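Local coordinates for putative nisin-resistance protein (Streptococcus agalactiae 515, PDB 4Y68) that probably degrades the lantibiotic nisin as a serine peptidase of family S41, giving the bacterium resistance to it, at residues 88-93 with 253-258; 121-126 with 158-163; 222-227 with 247-252; 233-238 with 275-280. All coordinates share one frame; numbering follows the deposited sequence.

Interaction 1 (88-93 with 253-258); sequences GKHSQI and YTTVNE
The probable Ser-His site of this S41 peptidase takes shape where His90 slots between Tyr253 and Asn257. Its imidazole is covered on both faces: CB of Tyr253 lies 3.9 Å from the centroid of the His90 ring in a CH-pi contact, and the amide nitrogen of Asn257 sits over the centre of the opposite face. The phenol follows its own CB into an offset edge-to-face pair, the planes 66° apart and CD1 of Tyr253 3.5 Å from CD2 of His90. At the rim, ND1 of His90 donates in the ring plane to OG1 of Thr255 at 2.9 Å. With CG anti to the backbone N (chi1 -163°), the ring spans the distance to the chain entering strand 256-261.

Held by the two faces and by ND1, the ring has its rotation fixed, and NE2 meets the hydroxyl of Ser228. That pairing is consistent with the base and nucleophile of family S41. Behind it stands a second shell, for Thr255 OG1 also bonds Asn285 and Asn257 OD1 bonds Thr271. ND2 of Asn257 does double duty, giving a hydrogen bond of 3.0 Å to O of His90 from above the carbonyl plane.

Lys89, in the type I turn from Gly88 to Ser91 that follows helix 72-87, lays its bent chain across the phenol. CE of Lys89 is 3.8 Å from the centroid of the Tyr253 ring, and NZ makes a cation-pi contact over the same face while bonding to O of Gly252. Water 1 links O of Lys89 to OH of Tyr253.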
loop_
_atom_site.group_PDB
_atom_site.type_symbol
_atom_site.label_atom_id
_atom_site.label_comp_id
_atom_site.label_asym_id
_atom_site.label_seq_id
_atom_site.Cartn_x
_atom_site.Cartn_y
_atom_site.Cartn_z
ATOM N N GLY A 88 9.123 12.486 -3.081
ATOM C CA GLY A 88 7.891 12.754 -3.812
ATOM C C GLY A 88 6.683 12.714 -2.906
ATOM O O GLY A 88 6.815 12.543 -1.679
ATOM N N LYS A 89 5.501 12.866 -3.498
ATOM C CA LYS A 89 4.274 13.065 -2.723
ATOM C C LYS A 89 3.815 11.837 -1.921
ATOM O O LYS A 89 2.903 11.937 -1.118
ATOM C CB LYS A 89 3.138 13.507 -3.644
ATOM C CG LYS A 89 2.557 12.418 -4.500
ATOM C CD LYS A 89 1.496 12.983 -5.447
ATOM C CE LYS A 89 0.326 12.018 -5.624
ATOM N NZ LYS A 89 -0.146 11.834 -7.063
ATOM N N HIS A 90 4.428 10.682 -2.151
ATOM C CA HIS A 90 4.055 9.479 -1.422
ATOM C C HIS A 90 4.970 9.328 -0.198
ATOM O O HIS A 90 4.780 8.440 0.635
ATOM C CB HIS A 90 4.134 8.257 -2.346
ATOM C CG HIS A 90 3.397 7.049 -1.847
ATOM N ND1 HIS A 90 3.592 5.789 -2.380
ATOM C CD2 HIS A 90 2.450 6.907 -0.887
ATOM C CE1 HIS A 90 2.812 4.926 -1.757
ATOM N NE2 HIS A 90 2.109 5.578 -0.843
ATOM N N SER A 91 5.957 10.214 -0.084
ATOM C CA SER A 91 6.887 10.145 1.036
ATOM C C SER A 91 6.468 11.067 2.173
ATOM O O SER A 91 5.853 12.097 1.931
ATOM C CB SER A 91 8.299 10.492 0.580
ATOM O OG SER A 91 8.818 9.524 -0.323
ATOM N N GLN A 92 6.815 10.705 3.411
ATOM C CA GLN A 92 6.596 11.597 4.558
ATOM C C GLN A 92 7.247 11.082 5.831
ATOM O O GLN A 92 7.707 9.941 5.892
ATOM C CB GLN A 92 5.097 11.801 4.811
ATOM C CG GLN A 92 4.324 10.518 5.029
ATOM C CD GLN A 92 2.823 10.746 5.083
ATOM O OE1 GLN A 92 2.377 11.820 5.463
ATOM N NE2 GLN A 92 2.040 9.738 4.692
ATOM N N ILE A 93 7.290 11.946 6.839
ATOM C CA ILE A 93 7.745 11.599 8.174
ATOM C C ILE A 93 6.532 11.608 9.107
ATOM O O ILE A 93 5.851 12.618 9.258
ATOM C CB ILE A 93 8.832 12.578 8.714
ATOM C CG1 ILE A 93 8.393 14.041 8.545
ATOM C CG2 ILE A 93 10.144 12.393 7.999
ATOM C CD1 ILE A 93 9.020 14.786 7.326
ATOM N N TYR A 253 -1.034 6.982 -5.974
ATOM C CA TYR A 253 0.113 6.795 -5.075
ATOM C C TYR A 253 0.744 5.455 -5.412
ATOM O O TYR A 253 1.115 4.657 -4.532
ATOM C CB TYR A 253 -0.309 6.903 -3.598
ATOM C CG TYR A 253 -0.643 8.341 -3.209
ATOM C CD1 TYR A 253 0.290 9.147 -2.582
ATOM C CD2 TYR A 253 -1.877 8.890 -3.508
ATOM C CE1 TYR A 253 0.007 10.457 -2.253
ATOM C CE2 TYR A 253 -2.176 10.209 -3.197
ATOM C CZ TYR A 253 -1.230 10.985 -2.563
ATOM O OH TYR A 253 -1.524 12.288 -2.233
ATOM N N THR A 254 0.850 5.220 -6.716
ATOM C CA THR A 254 1.408 3.989 -7.223
ATOM C C THR A 254 2.929 4.118 -7.216
ATOM O O THR A 254 3.563 4.299 -8.252
ATOM C CB THR A 254 0.870 3.653 -8.641
ATOM O OG1 THR A 254 0.792 4.852 -9.431
ATOM C CG2 THR A 254 -0.542 3.051 -8.543
ATOM N N THR A 255 3.503 4.056 -6.017
ATOM C CA THR A 255 4.930 3.829 -5.865
ATOM C C THR A 255 5.155 2.969 -4.639
ATOM O O THR A 255 4.372 3.008 -3.680
ATOM C CB THR A 255 5.743 5.138 -5.746
ATOM O OG1 THR A 255 5.097 6.038 -4.826
ATOM C CG2 THR A 255 5.870 5.805 -7.109
ATOM N N VAL A 256 6.224 2.183 -4.670
ATOM C CA VAL A 256 6.611 1.415 -3.495
ATOM C C VAL A 256 7.367 2.294 -2.480
ATOM O O VAL A 256 8.272 3.059 -2.840
ATOM C CB VAL A 256 7.458 0.201 -3.916
ATOM C CG1 VAL A 256 8.212 -0.383 -2.716
ATOM C CG2 VAL A 256 6.564 -0.853 -4.586
ATOM N N ASN A 257 6.977 2.218 -1.213
ATOM C CA ASN A 257 7.746 2.842 -0.140
ATOM C C ASN A 257 8.495 1.833 0.712
ATOM O O ASN A 257 8.097 0.667 0.821
ATOM C CB ASN A 257 6.851 3.661 0.792
ATOM C CG ASN A 257 6.268 4.886 0.121
ATOM O OD1 ASN A 257 6.729 5.310 -0.943
ATOM N ND2 ASN A 257 5.236 5.462 0.744
ATOM N N GLU A 258 9.580 2.299 1.316
ATOM C CA GLU A 258 10.253 1.552 2.367
ATOM C C GLU A 258 10.146 2.418 3.614
ATOM O O GLU A 258 10.175 3.648 3.518
ATOM C CB GLU A 258 11.705 1.245 1.999
ATOM C CG GLU A 258 11.854 0.509 0.652
ATOM C CD GLU A 258 13.311 0.350 0.185
ATOM O OE1 GLU A 258 14.222 0.884 0.845
ATOM O OE2 GLU A 258 13.547 -0.309 -0.858
HETATM O O HOH W 1 0.883 14.019 -1.134
#

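Interaction 2 (121-126 with 158-163); sequences ITIPSI and SNNTGG
Ile123, just past the end of strand 118-122, meets Asn160 through its carbonyl oxygen. ND2 of Asn160 donates to O of Ile123 at 2.9 Å, with an N-H...O angle of 139°, and comes from above the carbonyl plane, not along a lone pair. A chi1 of 179° swings the Asn160 amide clear of its own N toward 121-126. Pro124 then carries the chain past the amide, its own carbonyl oxygen being taken by the hydroxyl of Tyr137.

Ser125 is gripped at both its backbone and its side chain. OG of Ser125 accepts from N of Thr161 at 3.0 Å, a fairly straight bond of 155°. On the backbone side, water 2 accepts from N of Ser125 at 3.1 Å and donates to O of Asn159 at 3.0 Å, bridging the two backbones.

Ile126 completes the contact as a single beta bridge with Gly163. N of Ile126 gives a weak bond of 3.4 Å to O of Gly162, and O of Ile126 receives a CA-H...O contact from CA of Gly163 at 3.2 Å. The side chain of Ile126 turns the other way, onto Tyr137, Pro167 and Met168.

Across from this segment, OD1 of Asn160 accepts from N of Gly162 at 2.8 Å, the donor in the carbonyl plane, an Asx turn that leaves ND2 directed at Ile123. Both ends of one amide are therefore fixed. The arrangement fits the Asn-x-Gly-Gly loop that follows a central strand in S41 peptidases and probably borders the active site; here O of Gly163 bonds the hydroxyl of Ser229.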
loop_
_atom_site.group_PDB
_atom_site.type_symbol
_atom_site.label_atom_id
_atom_site.label_comp_id
_atom_site.label_asym_id
_atom_site.label_seq_id
_atom_site.Cartn_x
_atom_site.Cartn_y
_atom_site.Cartn_z
ATOM N N ILE A 121 -17.931 -7.628 -1.271
ATOM C CA ILE A 121 -16.947 -7.597 -0.195
ATOM C C ILE A 121 -16.274 -6.219 -0.078
ATOM O O ILE A 121 -15.714 -5.691 -1.032
ATOM C CB ILE A 121 -15.898 -8.697 -0.377
ATOM C CG1 ILE A 121 -16.584 -10.067 -0.420
ATOM C CG2 ILE A 121 -14.942 -8.728 0.801
ATOM C CD1 ILE A 121 -15.631 -11.225 -0.671
ATOM N N THR A 122 -16.389 -5.636 1.106
ATOM C CA THR A 122 -15.749 -4.381 1.457
ATOM C C THR A 122 -14.358 -4.656 2.012
ATOM O O THR A 122 -14.199 -5.427 2.956
ATOM C CB THR A 122 -16.595 -3.618 2.478
ATOM O OG1 THR A 122 -17.892 -3.397 1.918
ATOM C CG2 THR A 122 -15.975 -2.282 2.848
ATOM N N ILE A 123 -13.353 -4.043 1.402
ATOM C CA ILE A 123 -11.959 -4.299 1.741
ATOM C C ILE A 123 -11.285 -3.003 2.187
ATOM O O ILE A 123 -10.828 -2.235 1.354
ATOM C CB ILE A 123 -11.221 -4.906 0.528
ATOM C CG1 ILE A 123 -11.834 -6.270 0.171
ATOM C CG2 ILE A 123 -9.718 -4.977 0.773
ATOM C CD1 ILE A 123 -11.690 -6.626 -1.272
ATOM N N PRO A 124 -11.238 -2.744 3.508
ATOM C CA PRO A 124 -10.859 -1.414 4.003
ATOM C C PRO A 124 -9.390 -1.256 4.359
ATOM O O PRO A 124 -8.669 -2.251 4.471
ATOM C CB PRO A 124 -11.699 -1.281 5.273
ATOM C CG PRO A 124 -11.674 -2.674 5.819
ATOM C CD PRO A 124 -11.745 -3.593 4.599
ATOM N N SER A 125 -8.980 -0.009 4.562
ATOM C CA SER A 125 -7.669 0.328 5.140
ATOM C C SER A 125 -7.377 -0.398 6.439
ATOM O O SER A 125 -8.210 -0.437 7.332
ATOM C CB SER A 125 -7.567 1.829 5.428
ATOM O OG SER A 125 -8.159 2.611 4.406
ATOM N N ILE A 126 -6.178 -0.948 6.547
ATOM C CA ILE A 126 -5.649 -1.433 7.814
ATOM C C ILE A 126 -4.150 -1.194 7.827
ATOM O O ILE A 126 -3.449 -1.558 6.876
ATOM C CB ILE A 126 -5.911 -2.924 8.039
ATOM C CG1 ILE A 126 -5.130 -3.413 9.263
ATOM C CG2 ILE A 126 -5.533 -3.734 6.798
ATOM C CD1 ILE A 126 -5.464 -4.845 9.665
ATOM N N SER A 158 -13.086 1.170 -2.623
ATOM C CA SER A 158 -13.410 2.590 -2.352
ATOM C C SER A 158 -12.877 3.026 -1.001
ATOM O O SER A 158 -13.013 2.301 -0.019
ATOM C CB SER A 158 -14.925 2.843 -2.373
ATOM O OG SER A 158 -15.518 2.444 -3.596
ATOM N N ASN A 159 -12.271 4.201 -0.938
ATOM C CA ASN A 159 -11.875 4.768 0.342
ATOM C C ASN A 159 -10.816 3.978 1.087
ATOM O O ASN A 159 -10.532 4.292 2.237
ATOM C CB ASN A 159 -13.096 4.926 1.265
ATOM C CG ASN A 159 -14.189 5.790 0.640
ATOM O OD1 ASN A 159 -13.895 6.683 -0.149
ATOM N ND2 ASN A 159 -15.458 5.508 0.978
ATOM N N ASN A 160 -10.260 2.937 0.472
ATOM C CA ASN A 160 -9.148 2.222 1.108
ATOM C C ASN A 160 -7.865 2.954 0.740
ATOM O O ASN A 160 -7.447 2.923 -0.413
ATOM C CB ASN A 160 -9.113 0.753 0.665
ATOM C CG ASN A 160 -7.958 -0.035 1.265
ATOM O OD1 ASN A 160 -6.966 0.525 1.748
ATOM N ND2 ASN A 160 -8.068 -1.358 1.205
ATOM N N THR A 161 -7.263 3.633 1.714
ATOM C CA THR A 161 -6.075 4.469 1.454
ATOM C C THR A 161 -4.771 3.734 1.771
ATOM O O THR A 161 -3.695 4.348 1.864
ATOM C CB THR A 161 -6.103 5.774 2.278
ATOM O OG1 THR A 161 -5.950 5.445 3.661
ATOM C CG2 THR A 161 -7.449 6.536 2.089
ATOM N N GLY A 162 -4.863 2.426 1.946
ATOM C CA GLY A 162 -3.664 1.627 2.083
ATOM C C GLY A 162 -3.421 1.114 3.477
ATOM O O GLY A 162 -4.353 0.814 4.225
ATOM N N GLY A 163 -2.146 1.018 3.823
ATOM C CA GLY A 163 -1.721 0.402 5.064
ATOM C C GLY A 163 -0.875 -0.825 4.783
ATOM O O GLY A 163 -0.073 -0.842 3.846
HETATM O O HOH W 2 -11.138 2.100 4.117
HETATM O O HOH W 3 -8.622 4.817 5.317
#

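Interaction 3 (222-227 with 247-252); sequences TNHKTA and GQATAG
Thr222 and Gln248 begin the backbone pairing. N of Gln248 donates to O of Thr222 at 3.1 Å, at the parallel bridge of Thr222 with Gly247, where strands 218-222 and 243-247 end. Further on the loops meet again, where N of Ala251 donates to O of Thr226 at 2.9 Å in a nearly straight bond of 168°.

Two side chains of 222-227 add bonds to carbonyls of 247-252. OG1 of Thr222, set between its own N and carbonyl carbon (chi1 65°), turns to O of Gln248 and donates to it at 2.9 Å. ND1 of His224 gives O of Ala249 a weaker bond of 3.0 Å, bent to 126°. Water 4 ties ND1 of His224 to O of Thr250, to which it donates. Within 222-227, side-chain bonds brace the type I turn from Asn223 to Thr226: OD1 of Asn223 receives N of Lys225 in an Asx turn and N of Asn159 from the neighbouring loop, while OG1 of Thr226 takes N of Asn223 and also bonds O of Leu157.

Apolar and CH-pi contacts are few and compact. CG2 of Thr250 rests 3.8 Å from CB of Thr222 and close to the side chain of Thr226, while its hydroxyl bonds Glu231. CB of Ala227 lies 3.7 Å from CB of Ala251. CB of Gln248 lies over one face of the His224 ring, offset from its centre, in a CH-pi contact 4.1 Å from the centroid, with the Gln248 amide almost perpendicular to the ring.

Every acceptor between the loops is thus a main-chain carbonyl, while the donors are two backbone N-H groups, a hydroxyl and an imidazole; His224 adds a weak bond, a water link and the cover of its ring by Gln248.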
loop_
_atom_site.group_PDB
_atom_site.type_symbol
_atom_site.label_atom_id
_atom_site.label_comp_id
_atom_site.label_asym_id
_atom_site.label_seq_id
_atom_site.Cartn_x
_atom_site.Cartn_y
_atom_site.Cartn_z
ATOM N N THR A 222 -13.200 0.916 -7.449
ATOM C CA THR A 222 -12.254 1.872 -6.909
ATOM C C THR A 222 -12.875 3.264 -6.960
ATOM O O THR A 222 -13.757 3.518 -7.776
ATOM C CB THR A 222 -10.930 1.866 -7.705
ATOM O OG1 THR A 222 -11.160 2.330 -9.040
ATOM C CG2 THR A 222 -10.323 0.462 -7.769
ATOM N N ASN A 223 -12.422 4.178 -6.104
ATOM C CA ASN A 223 -12.809 5.575 -6.260
ATOM C C ASN A 223 -11.576 6.449 -6.084
ATOM O O ASN A 223 -10.483 5.910 -5.969
ATOM C CB ASN A 223 -13.945 5.968 -5.301
ATOM C CG ASN A 223 -13.544 5.963 -3.835
ATOM O OD1 ASN A 223 -12.454 5.540 -3.478
ATOM N ND2 ASN A 223 -14.455 6.438 -2.967
ATOM N N HIS A 224 -11.738 7.776 -6.088
ATOM C CA HIS A 224 -10.600 8.692 -6.059
ATOM C C HIS A 224 -9.729 8.548 -4.805
ATOM O O HIS A 224 -8.561 8.933 -4.806
ATOM C CB HIS A 224 -11.081 10.147 -6.177
ATOM C CG HIS A 224 -11.445 10.555 -7.572
ATOM N ND1 HIS A 224 -10.684 10.212 -8.672
ATOM C CD2 HIS A 224 -12.496 11.269 -8.050
ATOM C CE1 HIS A 224 -11.247 10.704 -9.765
ATOM N NE2 HIS A 224 -12.346 11.349 -9.415
ATOM N N LYS A 225 -10.290 7.996 -3.734
ATOM C CA LYS A 225 -9.548 7.866 -2.481
ATOM C C LYS A 225 -8.733 6.568 -2.420
ATOM O O LYS A 225 -7.794 6.456 -1.635
ATOM C CB LYS A 225 -10.495 7.940 -1.282
ATOM C CG LYS A 225 -11.079 9.328 -1.010
ATOM C CD LYS A 225 -11.510 9.446 0.468
ATOM C CE LYS A 225 -12.437 10.636 0.727
ATOM N NZ LYS A 225 -11.962 11.906 0.090
ATOM N N THR A 226 -9.089 5.594 -3.246
ATOM C CA THR A 226 -8.343 4.325 -3.297
ATOM C C THR A 226 -6.860 4.575 -3.499
ATOM O O THR A 226 -6.472 5.067 -4.548
ATOM C CB THR A 226 -8.863 3.425 -4.434
ATOM O OG1 THR A 226 -10.254 3.177 -4.222
ATOM C CG2 THR A 226 -8.084 2.083 -4.470
ATOM N N ALA A 227 -6.023 4.222 -2.532
ATOM C CA ALA A 227 -4.620 4.634 -2.613
ATOM C C ALA A 227 -3.602 3.608 -2.122
ATOM O O ALA A 227 -3.880 2.794 -1.251
ATOM C CB ALA A 227 -4.417 5.945 -1.820
ATOM N N GLY A 247 -15.678 2.265 -11.738
ATOM C CA GLY A 247 -15.645 3.369 -10.794
ATOM C C GLY A 247 -14.849 4.554 -11.299
ATOM O O GLY A 247 -15.016 4.982 -12.435
ATOM N N GLN A 248 -13.988 5.107 -10.458
ATOM C CA GLN A 248 -13.169 6.232 -10.906
ATOM C C GLN A 248 -11.695 5.951 -10.734
ATOM O O GLN A 248 -11.312 5.016 -10.038
ATOM C CB GLN A 248 -13.551 7.498 -10.153
ATOM C CG GLN A 248 -14.986 7.877 -10.420
ATOM C CD GLN A 248 -15.676 8.364 -9.179
ATOM O OE1 GLN A 248 -15.313 9.411 -8.623
ATOM N NE2 GLN A 248 -16.666 7.592 -8.708
ATOM N N ALA A 249 -10.884 6.770 -11.386
ATOM C CA ALA A 249 -9.438 6.729 -11.244
ATOM C C ALA A 249 -9.032 6.761 -9.778
ATOM O O ALA A 249 -9.648 7.440 -8.965
ATOM C CB ALA A 249 -8.804 7.892 -12.000
ATOM N N THR A 250 -7.987 6.024 -9.443
ATOM C CA THR A 250 -7.508 6.000 -8.063
ATOM C C THR A 250 -6.665 7.233 -7.689
ATOM O O THR A 250 -6.454 8.124 -8.504
ATOM C CB THR A 250 -6.710 4.735 -7.835
ATOM O OG1 THR A 250 -5.596 4.727 -8.722
ATOM C CG2 THR A 250 -7.579 3.540 -8.183
ATOM N N ALA A 251 -6.155 7.279 -6.463
ATOM C CA ALA A 251 -5.570 8.516 -5.939
ATOM C C ALA A 251 -4.236 8.841 -6.581
ATOM O O ALA A 251 -3.826 9.994 -6.595
ATOM C CB ALA A 251 -5.411 8.434 -4.419
ATOM N N GLY A 252 -3.551 7.835 -7.105
ATOM C CA GLY A 252 -2.275 8.066 -7.764
ATOM C C GLY A 252 -1.089 8.012 -6.823
ATOM O O GLY A 252 -0.224 8.889 -6.862
HETATM O O HOH W 4 -7.533 10.479 -9.096
#

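Interaction 4 (233-238 with 275-280); sequences TFLSFK and VSDRQG
Arg278 reaches the carbonyls of Ser236 and Lys238, near the C-terminal end of helix 229-235, with the edge of its guanidinium group. NH2 of Arg278 donates to both: to O of Ser236 at 2.7 Å and to O of Lys238 at 2.8 Å. The bond to Ser236 lies in the guanidinium plane, yet the nitrogen stands above the carbonyl plane of Ser236. NH1 of Arg278 adds a weak second bond to O of Ser236 at 3.0 Å, and its other partner is O of Thr180. The bend at chi3 (-55°) brings the guanidinium edge to these carbonyls.

O of Leu235 is satisfied twice, by N of Lys238 within a type I turn and by water 5. That water donates to O of Leu235 and accepts from N of Arg278, lying over one face of the guanidinium as it does so.

The lysine's amine serves the other turn, Asp277 to Gly280. NZ of Lys238 donates to OE1 of Gln279 at 2.8 Å, nearly along the C=O axis. A salt bridge to Asp277 is also suggested, though the placing of that carboxylate oxygen is less sure. Asp277 has further partners in Tyr283 OH and N of Tyr281, and OD1 receives N of Gln279 weakly.

The apolar part of the contact is CD1 of Leu235 against CG1 of Val275, 3.6 Å apart.

A cation delivered by the turn after strand 267-276 thus meets carbonyls at the C-terminal end of a helix. Such a charge would probably be favoured by the helix dipole, and it supplies donors to two carbonyls in the turn there.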
loop_
_atom_site.group_PDB
_atom_site.type_symbol
_atom_site.label_atom_id
_atom_site.label_comp_id
_atom_site.label_asym_id
_atom_site.label_seq_id
_atom_site.Cartn_x
_atom_site.Cartn_y
_atom_site.Cartn_z
ATOM N N THR A 233 -2.672 -3.488 -4.501
ATOM C CA THR A 233 -3.587 -4.612 -4.461
ATOM C C THR A 233 -4.430 -4.637 -5.728
ATOM O O THR A 233 -4.622 -5.699 -6.320
ATOM C CB THR A 233 -4.511 -4.572 -3.232
ATOM O OG1 THR A 233 -3.713 -4.730 -2.068
ATOM C CG2 THR A 233 -5.530 -5.719 -3.289
ATOM N N PHE A 234 -4.939 -3.473 -6.130
ATOM C CA PHE A 234 -5.653 -3.362 -7.395
ATOM C C PHE A 234 -4.770 -3.830 -8.551
ATOM O O PHE A 234 -5.227 -4.572 -9.388
ATOM C CB PHE A 234 -6.110 -1.913 -7.640
ATOM C CG PHE A 234 -6.929 -1.722 -8.895
ATOM C CD1 PHE A 234 -7.601 -2.778 -9.480
ATOM C CD2 PHE A 234 -7.024 -0.477 -9.489
ATOM C CE1 PHE A 234 -8.351 -2.600 -10.634
ATOM C CE2 PHE A 234 -7.776 -0.289 -10.646
ATOM C CZ PHE A 234 -8.436 -1.354 -11.215
ATOM N N LEU A 235 -3.509 -3.389 -8.605
ATOM C CA LEU A 235 -2.628 -3.804 -9.703
ATOM C C LEU A 235 -2.441 -5.319 -9.756
ATOM O O LEU A 235 -2.276 -5.884 -10.825
ATOM C CB LEU A 235 -1.261 -3.124 -9.594
ATOM C CG LEU A 235 -1.339 -1.637 -9.907
ATOM C CD1 LEU A 235 0.052 -0.988 -9.915
ATOM C CD2 LEU A 235 -2.034 -1.465 -11.251
ATOM N N SER A 236 -2.477 -5.971 -8.599
ATOM C CA SER A 236 -2.238 -7.410 -8.534
ATOM C C SER A 236 -3.312 -8.233 -9.252
ATOM O O SER A 236 -3.095 -9.407 -9.515
ATOM C CB SER A 236 -2.156 -7.868 -7.086
ATOM O OG SER A 236 -1.190 -7.136 -6.379
ATOM N N PHE A 237 -4.461 -7.618 -9.541
ATOM C CA PHE A 237 -5.538 -8.266 -10.313
ATOM C C PHE A 237 -5.517 -7.899 -11.795
ATOM O O PHE A 237 -6.266 -8.476 -12.584
ATOM C CB PHE A 237 -6.919 -7.903 -9.749
ATOM C CG PHE A 237 -7.203 -8.504 -8.392
ATOM C CD1 PHE A 237 -7.880 -9.709 -8.279
ATOM C CD2 PHE A 237 -6.801 -7.857 -7.231
ATOM C CE1 PHE A 237 -8.151 -10.266 -7.037
ATOM C CE2 PHE A 237 -7.056 -8.405 -5.988
ATOM C CZ PHE A 237 -7.745 -9.619 -5.888
ATOM N N LYS A 238 -4.679 -6.938 -12.177
ATOM C CA LYS A 238 -4.703 -6.423 -13.549
ATOM C C LYS A 238 -4.248 -7.449 -14.558
ATOM O O LYS A 238 -3.268 -8.152 -14.344
ATOM C CB LYS A 238 -3.847 -5.169 -13.677
ATOM C CG LYS A 238 -4.645 -3.891 -13.513
ATOM C CD LYS A 238 -4.927 -3.248 -14.840
ATOM C CE LYS A 238 -3.623 -3.076 -15.602
ATOM N NZ LYS A 238 -3.783 -2.435 -16.931
ATOM N N VAL A 275 6.699 1.549 -10.380
ATOM C CA VAL A 275 5.907 0.322 -10.418
ATOM C C VAL A 275 5.442 -0.045 -11.839
ATOM O O VAL A 275 5.142 0.829 -12.660
ATOM C CB VAL A 275 4.683 0.463 -9.476
ATOM C CG1 VAL A 275 3.599 -0.522 -9.828
ATOM C CG2 VAL A 275 5.103 0.278 -8.005
ATOM N N SER A 276 5.379 -1.337 -12.143
ATOM C CA SER A 276 4.695 -1.757 -13.365
ATOM C C SER A 276 3.863 -2.994 -13.099
ATOM O O SER A 276 4.223 -3.802 -12.270
ATOM C CB SER A 276 5.697 -2.005 -14.488
ATOM O OG SER A 276 6.671 -2.912 -14.042
ATOM N N ASP A 277 2.742 -3.131 -13.792
ATOM C CA ASP A 277 1.870 -4.280 -13.608
ATOM C C ASP A 277 2.321 -5.440 -14.514
ATOM O O ASP A 277 3.314 -5.306 -15.246
ATOM C CB ASP A 277 0.394 -3.895 -13.851
ATOM C CG ASP A 277 0.126 -3.396 -15.264
ATOM O OD1 ASP A 277 0.806 -3.815 -16.215
ATOM O OD2 ASP A 277 -0.789 -2.567 -15.427
ATOM N N ARG A 278 1.626 -6.576 -14.428
ATOM C CA ARG A 278 1.964 -7.781 -15.207
ATOM C C ARG A 278 1.962 -7.506 -16.716
ATOM O O ARG A 278 2.672 -8.160 -17.471
ATOM C CB ARG A 278 0.982 -8.936 -14.902
ATOM C CG ARG A 278 1.417 -9.839 -13.753
ATOM C CD ARG A 278 0.455 -11.045 -13.531
ATOM N NE ARG A 278 -0.880 -10.528 -13.340
ATOM C CZ ARG A 278 -1.478 -10.385 -12.164
ATOM N NH1 ARG A 278 -0.897 -10.801 -11.037
ATOM N NH2 ARG A 278 -2.690 -9.838 -12.127
ATOM N N GLN A 279 1.156 -6.535 -17.136
ATOM C CA GLN A 279 0.924 -6.263 -18.547
ATOM C C GLN A 279 1.995 -5.345 -19.113
ATOM O O GLN A 279 2.087 -5.151 -20.321
ATOM C CB GLN A 279 -0.468 -5.655 -18.749
ATOM C CG GLN A 279 -1.581 -6.536 -18.224
ATOM C CD GLN A 279 -2.964 -5.994 -18.539
ATOM O OE1 GLN A 279 -3.417 -5.026 -17.926
ATOM N NE2 GLN A 279 -3.645 -6.619 -19.495
ATOM N N GLY A 280 2.830 -4.815 -18.232
ATOM C CA GLY A 280 3.936 -3.973 -18.638
ATOM C C GLY A 280 3.688 -2.481 -18.495
ATOM O O GLY A 280 4.573 -1.687 -18.801
HETATM O O HOH W 5 -0.026 -6.812 -12.209
#

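Interaction 1 lies toward the surface, interactions 2 and 3 are partly buried, and interaction 4 is buried. Interactions 2 and 3 hold neighbouring loops that leave the C-terminal ends of parallel strands of the mixed sheet, and O of Asn160 probably bonds N of Ala227 between them. Both work through backbone carbonyls and short polar side chains. Residues 247-258 run on from interaction 3 into interaction 1, where aromatic faces and a cation take over. Interactions 1 and 4 share the antiparallel sheet, with Val256 packed on Val275, and interaction 4 adds charged groups at a helix end. Phe234 also packs against Thr222, tying interaction 4 to interaction 3.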